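Local coordinates for cytochrome c-552/4 domain-containing protein (Ignicoccus hospitalis KIN4/I, PDB 4QO5) that carries eight covalently bound c-type hemes, is membrane-associated and probably passes electrons along the hemes, its physiological role being unassigned, at residues A[5-10]-A[26-31]; A[181-186]-A[190-195]. All coordinates share one frame; numbering follows the deposited sequence.

Contact 1: residues A[5-10]-A[26-31]; sequences NLQEAV and CHISVT. With HEC (heme c), chain B.
Ile28 reaches across to Leu6, Gln7 and Val10 and carries this contact almost alone. From CB the chain divides: CG1 sits anti to the backbone N (chi1 -164°) and continues extended, which sends it toward the 6-10 helix. CG1 meets Leu6 CB at 3.9 Å. One bond further, the terminal CD1 slots in among three residues, lying 3.6 Å from Leu6 O. Gln7 CG, whose side chain crosses at about a right angle, and Val10 CG2 are both 3.9 Å from Ile28 CD1. Val296 of the second subunit also packs on Ile28. The segment axes run roughly antiparallel, 11.0 Å apart, so this isoleucine spans the gap between the helices. On the heme side of the 26-31 segment, His27 NE2 binds the iron at 2.2 Å, while His27 ND1 donates to Thr31 OG1 over 2.7 Å, nearly straight and in the ring plane, which fixes the imidazole's rotation. Val30 CG2 lies over one ring face, toward its rim. Cys26 SG is the thioether partner of heme CAC, a bond stretched in the model. Cysteine followed by an iron-binding histidine is the end of a CXXCH heme-attachment motif, and His96 completes the bis-histidine coordination.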
loop_
_atom_site.group_PDB
_atom_site.type_symbol
_atom_site.label_atom_id
_atom_site.label_comp_id
_atom_site.label_asym_id
_atom_site.label_seq_id
_atom_site.Cartn_x
_atom_site.Cartn_y
_atom_site.Cartn_z
ATOM N N ASN A 5 -33.989 7.855 4.333
ATOM C CA ASN A 5 -34.878 9.017 4.346
ATOM C C ASN A 5 -34.668 9.754 5.671
ATOM O O ASN A 5 -35.162 9.323 6.717
ATOM C CB ASN A 5 -36.335 8.582 4.184
ATOM C CG ASN A 5 -37.302 9.758 4.130
ATOM O OD1 ASN A 5 -37.131 10.767 4.820
ATOM N ND2 ASN A 5 -38.328 9.626 3.300
ATOM N N LEU A 6 -33.922 10.855 5.624
ATOM C CA LEU A 6 -33.481 11.527 6.841
ATOM C C LEU A 6 -34.627 12.091 7.676
ATOM O O LEU A 6 -34.594 12.031 8.911
ATOM C CB LEU A 6 -32.454 12.615 6.522
ATOM C CG LEU A 6 -31.182 12.088 5.856
ATOM C CD1 LEU A 6 -30.240 13.218 5.516
ATOM C CD2 LEU A 6 -30.499 11.093 6.792
ATOM N N GLN A 7 -35.637 12.631 7.008
ATOM C CA GLN A 7 -36.772 13.213 7.715
ATOM C C GLN A 7 -37.555 12.136 8.457
ATOM O O GLN A 7 -37.950 12.325 9.614
ATOM C CB GLN A 7 -37.671 13.986 6.745
ATOM C CG GLN A 7 -37.105 15.344 6.378
ATOM C CD GLN A 7 -37.775 15.957 5.167
ATOM O OE1 GLN A 7 -37.893 15.320 4.121
ATOM N NE2 GLN A 7 -38.223 17.202 5.305
ATOM N N GLU A 8 -37.753 10.997 7.801
ATOM C CA GLU A 8 -38.479 9.903 8.418
ATOM C C GLU A 8 -37.666 9.302 9.571
ATOM O O GLU A 8 -38.223 8.922 10.597
ATOM C CB GLU A 8 -38.849 8.832 7.387
ATOM C CG GLU A 8 -39.091 7.465 7.995
ATOM C CD GLU A 8 -40.379 6.831 7.506
ATOM O OE1 GLU A 8 -40.514 6.619 6.279
ATOM O OE2 GLU A 8 -41.262 6.560 8.353
ATOM N N ALA A 9 -36.345 9.246 9.406
ATOM C CA ALA A 9 -35.482 8.682 10.435
ATOM C C ALA A 9 -35.474 9.572 11.674
ATOM O O ALA A 9 -35.477 9.078 12.804
ATOM C CB ALA A 9 -34.064 8.485 9.902
ATOM N N VAL A 10 -35.458 10.883 11.469
ATOM C CA VAL A 10 -35.524 11.809 12.602
ATOM C C VAL A 10 -36.864 11.712 13.343
ATOM O O VAL A 10 -36.908 11.715 14.584
ATOM C CB VAL A 10 -35.230 13.254 12.170
ATOM C CG1 VAL A 10 -35.629 14.246 13.272
ATOM C CG2 VAL A 10 -33.747 13.397 11.838
ATOM N N CYS A 26 -32.987 22.104 11.703
ATOM C CA CYS A 26 -32.224 22.919 10.776
ATOM C C CYS A 26 -31.060 22.181 10.123
ATOM O O CYS A 26 -30.852 22.279 8.909
ATOM C CB CYS A 26 -31.705 24.170 11.442
ATOM S SG CYS A 26 -31.096 25.269 10.176
ATOM N N HIS A 27 -30.305 21.452 10.936
ATOM C CA HIS A 27 -29.106 20.793 10.454
ATOM C C HIS A 27 -29.375 19.664 9.475
ATOM O O HIS A 27 -28.495 19.285 8.706
ATOM C CB HIS A 27 -28.224 20.341 11.618
ATOM C CG HIS A 27 -27.232 21.380 12.013
ATOM N ND1 HIS A 27 -26.007 21.502 11.397
ATOM C CD2 HIS A 27 -27.321 22.410 12.887
ATOM C CE1 HIS A 27 -25.363 22.535 11.900
ATOM N NE2 HIS A 27 -26.137 23.098 12.805
ATOM N N ILE A 28 -30.599 19.151 9.476
ATOM C CA ILE A 28 -30.953 18.103 8.521
ATOM C C ILE A 28 -30.865 18.650 7.087
ATOM O O ILE A 28 -30.542 17.920 6.146
ATOM C CB ILE A 28 -32.350 17.515 8.831
ATOM C CG1 ILE A 28 -32.561 16.190 8.097
ATOM C CG2 ILE A 28 -33.462 18.511 8.509
ATOM C CD1 ILE A 28 -33.846 15.487 8.519
ATOM N N SER A 29 -31.107 19.945 6.922
ATOM C CA SER A 29 -30.998 20.539 5.590
ATOM C C SER A 29 -29.646 21.222 5.341
ATOM O O SER A 29 -29.170 21.247 4.212
ATOM C CB SER A 29 -32.163 21.497 5.312
ATOM O OG SER A 29 -32.068 22.670 6.090
ATOM N N VAL A 30 -29.016 21.773 6.375
ATOM C CA VAL A 30 -27.778 22.524 6.135
ATOM C C VAL A 30 -26.522 21.660 6.175
ATOM O O VAL A 30 -25.557 21.931 5.461
ATOM C CB VAL A 30 -27.628 23.800 7.025
ATOM C CG1 VAL A 30 -28.805 24.736 6.800
ATOM C CG2 VAL A 30 -27.506 23.452 8.469
ATOM N N THR A 31 -26.540 20.624 7.003
ATOM C CA THR A 31 -25.447 19.656 7.064
ATOM C C THR A 31 -26.000 18.227 7.119
ATOM O O THR A 31 -25.848 17.525 8.128
ATOM C CB THR A 31 -24.508 19.877 8.274
ATOM O OG1 THR A 31 -25.254 19.780 9.491
ATOM C CG2 THR A 31 -23.798 21.234 8.204
HETATM FE FE HEC B . -25.915 24.901 13.992
HETATM C CHA HEC B . -22.953 25.711 12.470
HETATM C CHB HEC B . -24.318 22.808 16.104
HETATM C CHC HEC B . -28.683 24.828 15.933
HETATM C CHD HEC B . -27.700 26.307 11.462
HETATM N NA HEC B . -23.985 24.337 14.209
HETATM C C1A HEC B . -22.895 24.901 13.590
HETATM C C2A HEC B . -21.707 24.465 14.288
HETATM C C3A HEC B . -22.080 23.669 15.296
HETATM C C4A HEC B . -23.525 23.559 15.260
HETATM C CMA HEC B . -21.164 22.951 16.321
HETATM C CAA HEC B . -20.261 24.887 13.939
HETATM C CBA HEC B . -20.122 26.323 14.437
HETATM C CGA HEC B . -18.704 26.828 14.366
HETATM O O1A HEC B . -17.829 26.178 13.731
HETATM O O2A HEC B . -18.443 27.895 14.975
HETATM N NB HEC B . -26.415 23.930 15.643
HETATM C C1B HEC B . -25.574 23.192 16.453
HETATM C C2B HEC B . -26.220 22.929 17.699
HETATM C C3B HEC B . -27.410 23.555 17.644
HETATM C C4B HEC B . -27.567 24.144 16.349
HETATM C CMB HEC B . -25.526 22.137 18.841
HETATM C CAB HEC B . -28.556 23.734 18.655
HETATM C CBB HEC B . -28.111 23.777 20.132
HETATM N NC HEC B . -27.851 25.416 13.728
HETATM C C1C HEC B . -28.819 25.415 14.698
HETATM C C2C HEC B . -30.054 25.922 14.134
HETATM C C3C HEC B . -29.712 26.557 12.994
HETATM C C4C HEC B . -28.369 26.106 12.649
HETATM C CMC HEC B . -31.207 26.288 15.088
HETATM C CAC HEC B . -30.592 27.413 12.025
HETATM C CBC HEC B . -31.650 28.385 12.581
HETATM N ND HEC B . -25.404 25.855 12.242
HETATM C C1D HEC B . -26.332 26.312 11.311
HETATM C C2D HEC B . -25.631 26.792 10.149
HETATM C C3D HEC B . -24.147 26.619 10.463
HETATM C C4D HEC B . -24.098 26.027 11.782
HETATM C CMD HEC B . -26.257 27.381 8.862
HETATM C CAD HEC B . -22.950 26.965 9.555
HETATM C CBD HEC B . -22.965 26.032 8.351
HETATM C CGD HEC B . -21.814 26.347 7.431
HETATM O O1D HEC B . -21.825 25.846 6.276
HETATM O O2D HEC B . -20.883 27.093 7.837
#

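Contact 2: residues A[181-186]-A[190-195]; sequences VDTISH and VTLVKY. With HEC (heme c), chain B.
Val181 with Leu192 and Thr183 with Val190 are antiparallel hydrogen-bonded pairs, enclosing the non-hydrogen-bonded pair Asp182 with Thr191. Among the four backbone bonds, Val181 N to Leu192 O and Val190 N to Thr183 O both measure 2.8 Å. Val190 O is gripped twice: Thr183 N and Thr183 OG1 reach it from opposite faces of its plane, the hydroxyl at 3.2 Å. Thr183 OG1 is placed for this by lying between its own backbone N and carbonyl carbon (chi1 73°).

Between two side chains, Thr191 OG1 donates to Asp182 OD1 over 2.8 Å from above the carboxylate plane, the pair lying side by side. A valine in place of Thr191 would lack the hydroxyl and would probably leave Asp182 OD1 without this donor and its carboxylate freer to turn.

Apolar contacts lie on the other face, where Val181 CG1 approaches Leu192 CB at 4.0 Å.

The same face meets heme c: Val190 CG2 touches methyl CMD at 3.7 Å, and Leu192 CD2 lies 3.6 Å from CBA. Beside them, the backbone Val193 N donates to propionate O2A at 2.8 Å, nearly straight (165°). Strands 176-185 and 188-196 form a two-stranded antiparallel beta hairpin that walls one side of a heme c pocket and anchors a propionate.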
loop_
_atom_site.group_PDB
_atom_site.type_symbol
_atom_site.label_atom_id
_atom_site.label_comp_id
_atom_site.label_asym_id
_atom_site.label_seq_id
_atom_site.Cartn_x
_atom_site.Cartn_y
_atom_site.Cartn_z
ATOM N N VAL A 181 -16.026 34.665 12.775
ATOM C CA VAL A 181 -16.285 35.168 11.430
ATOM C C VAL A 181 -17.779 35.126 11.122
ATOM O O VAL A 181 -18.441 34.118 11.361
ATOM C CB VAL A 181 -15.476 34.397 10.355
ATOM C CG1 VAL A 181 -15.605 32.894 10.536
ATOM C CG2 VAL A 181 -15.902 34.819 8.951
ATOM N N ASP A 182 -18.314 36.238 10.625
ATOM C CA ASP A 182 -19.715 36.301 10.228
ATOM C C ASP A 182 -19.859 35.809 8.799
ATOM O O ASP A 182 -19.274 36.377 7.879
ATOM C CB ASP A 182 -20.261 37.725 10.339
ATOM C CG ASP A 182 -20.454 38.167 11.774
ATOM O OD1 ASP A 182 -20.291 37.327 12.684
ATOM O OD2 ASP A 182 -20.785 39.353 11.989
ATOM N N THR A 183 -20.629 34.744 8.619
ATOM C CA THR A 183 -20.863 34.196 7.295
ATOM C C THR A 183 -22.349 34.192 6.976
ATOM O O THR A 183 -23.189 34.302 7.866
ATOM C CB THR A 183 -20.332 32.754 7.174
ATOM O OG1 THR A 183 -21.188 31.860 7.897
ATOM C CG2 THR A 183 -18.915 32.653 7.720
ATOM N N ILE A 184 -22.665 34.086 5.693
ATOM C CA ILE A 184 -24.027 33.814 5.267
ATOM C C ILE A 184 -24.029 32.387 4.753
ATOM O O ILE A 184 -23.164 31.999 3.967
ATOM C CB ILE A 184 -24.506 34.773 4.168
ATOM C CG1 ILE A 184 -24.751 36.171 4.743
ATOM C CG2 ILE A 184 -25.797 34.264 3.554
ATOM C CD1 ILE A 184 -23.503 37.024 4.884
ATOM N N SER A 185 -24.987 31.598 5.217
ATOM C CA SER A 185 -24.981 30.174 4.930
ATOM C C SER A 185 -26.403 29.706 4.671
ATOM O O SER A 185 -27.263 29.801 5.552
ATOM C CB SER A 185 -24.361 29.407 6.101
ATOM O OG SER A 185 -24.107 28.058 5.758
ATOM N N HIS A 186 -26.642 29.215 3.456
ATOM C CA HIS A 186 -27.982 28.834 3.014
ATOM C C HIS A 186 -28.990 29.965 3.246
ATOM O O HIS A 186 -30.165 29.716 3.519
ATOM C CB HIS A 186 -28.451 27.560 3.722
ATOM C CG HIS A 186 -27.478 26.421 3.641
ATOM N ND1 HIS A 186 -26.377 26.320 4.467
ATOM C CD2 HIS A 186 -27.453 25.324 2.845
ATOM C CE1 HIS A 186 -25.714 25.212 4.181
ATOM N NE2 HIS A 186 -26.345 24.590 3.199
ATOM N N VAL A 190 -24.789 33.571 10.059
ATOM C CA VAL A 190 -24.276 32.706 11.118
ATOM C C VAL A 190 -22.865 33.123 11.498
ATOM O O VAL A 190 -22.008 33.297 10.633
ATOM C CB VAL A 190 -24.220 31.233 10.667
ATOM C CG1 VAL A 190 -23.807 30.310 11.832
ATOM C CG2 VAL A 190 -25.554 30.801 10.097
ATOM N N THR A 191 -22.617 33.269 12.795
ATOM C CA THR A 191 -21.267 33.517 13.273
ATOM C C THR A 191 -20.565 32.204 13.618
ATOM O O THR A 191 -21.122 31.360 14.330
ATOM C CB THR A 191 -21.282 34.423 14.514
ATOM O OG1 THR A 191 -21.920 35.661 14.189
ATOM C CG2 THR A 191 -19.871 34.699 14.990
ATOM N N LEU A 192 -19.346 32.030 13.105
ATOM C CA LEU A 192 -18.574 30.814 13.346
ATOM C C LEU A 192 -17.318 31.150 14.130
ATOM O O LEU A 192 -16.835 32.281 14.089
ATOM C CB LEU A 192 -18.168 30.168 12.017
ATOM C CG LEU A 192 -19.309 29.769 11.083
ATOM C CD1 LEU A 192 -18.753 29.110 9.810
ATOM C CD2 LEU A 192 -20.262 28.821 11.808
ATOM N N VAL A 193 -16.787 30.170 14.846
ATOM C CA VAL A 193 -15.559 30.391 15.588
ATOM C C VAL A 193 -14.362 30.369 14.647
ATOM O O VAL A 193 -14.271 29.512 13.767
ATOM C CB VAL A 193 -15.357 29.305 16.670
ATOM C CG1 VAL A 193 -14.060 29.553 17.423
ATOM C CG2 VAL A 193 -16.541 29.287 17.629
ATOM N N LYS A 194 -13.440 31.305 14.834
ATOM C CA LYS A 194 -12.178 31.271 14.099
ATOM C C LYS A 194 -11.081 30.669 14.976
ATOM O O LYS A 194 -10.817 31.161 16.073
ATOM C CB LYS A 194 -11.780 32.673 13.623
ATOM N N TYR A 195 -10.458 29.598 14.491
ATOM C CA TYR A 195 -9.415 28.900 15.239
ATOM C C TYR A 195 -8.049 29.003 14.585
ATOM O O TYR A 195 -7.935 29.220 13.372
ATOM C CB TYR A 195 -9.708 27.398 15.320
ATOM C CG TYR A 195 -10.951 26.988 16.060
ATOM C CD1 TYR A 195 -10.963 26.925 17.460
ATOM C CD2 TYR A 195 -12.101 26.617 15.370
ATOM C CE1 TYR A 195 -12.083 26.518 18.138
ATOM C CE2 TYR A 195 -13.241 26.210 16.049
ATOM C CZ TYR A 195 -13.214 26.161 17.439
ATOM O OH TYR A 195 -14.322 25.765 18.128
HETATM FE FE HEC B . -25.915 24.901 13.992
HETATM C CHA HEC B . -22.953 25.711 12.470
HETATM C CHB HEC B . -24.318 22.808 16.104
HETATM C CHC HEC B . -28.683 24.828 15.933
HETATM C CHD HEC B . -27.700 26.307 11.462
HETATM N NA HEC B . -23.985 24.337 14.209
HETATM C C1A HEC B . -22.895 24.901 13.590
HETATM C C2A HEC B . -21.707 24.465 14.288
HETATM C C3A HEC B . -22.080 23.669 15.296
HETATM C C4A HEC B . -23.525 23.559 15.260
HETATM C CMA HEC B . -21.164 22.951 16.321
HETATM C CAA HEC B . -20.261 24.887 13.939
HETATM C CBA HEC B . -20.122 26.323 14.437
HETATM C CGA HEC B . -18.704 26.828 14.366
HETATM O O1A HEC B . -17.829 26.178 13.731
HETATM O O2A HEC B . -18.443 27.895 14.975
HETATM N NB HEC B . -26.415 23.930 15.643
HETATM C C1B HEC B . -25.574 23.192 16.453
HETATM C C2B HEC B . -26.220 22.929 17.699
HETATM C C3B HEC B . -27.410 23.555 17.644
HETATM C C4B HEC B . -27.567 24.144 16.349
HETATM C CMB HEC B . -25.526 22.137 18.841
HETATM C CAB HEC B . -28.556 23.734 18.655
HETATM C CBB HEC B . -28.111 23.777 20.132
HETATM N NC HEC B . -27.851 25.416 13.728
HETATM C C1C HEC B . -28.819 25.415 14.698
HETATM C C2C HEC B . -30.054 25.922 14.134
HETATM C C3C HEC B . -29.712 26.557 12.994
HETATM C C4C HEC B . -28.369 26.106 12.649
HETATM C CMC HEC B . -31.207 26.288 15.088
HETATM C CAC HEC B . -30.592 27.413 12.025
HETATM C CBC HEC B . -31.650 28.385 12.581
HETATM N ND HEC B . -25.404 25.855 12.242
HETATM C C1D HEC B . -26.332 26.312 11.311
HETATM C C2D HEC B . -25.631 26.792 10.149
HETATM C C3D HEC B . -24.147 26.619 10.463
HETATM C C4D HEC B . -24.098 26.027 11.782
HETATM C CMD HEC B . -26.257 27.381 8.862
HETATM C CAD HEC B . -22.950 26.965 9.555
HETATM C CBD HEC B . -22.965 26.032 8.351
HETATM C CGD HEC B . -21.814 26.347 7.431
HETATM O O1D HEC B . -21.825 25.846 6.276
HETATM O O2D HEC B . -20.883 27.093 7.837
#

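Overall arrangement
Contacts 1 and 2 have centres 21 Å apart and meet at the same heme c. Contact 1 reaches the iron and a thioether, whereas the hairpin of contact 2 lies along the propionate-bearing edge. The side chain of Val190 is about 4 Å from that of His96, the second axial ligand, and about 8 Å from that of His27. The two contacts also touch directly, Val30 O packing against His186 CE1 at 3.5 Å. Both border the second subunit, whose Thr413 N adds a hydrogen bond to the heme. Segments distant in sequence and a neighbouring subunit therefore enclose one cofactor.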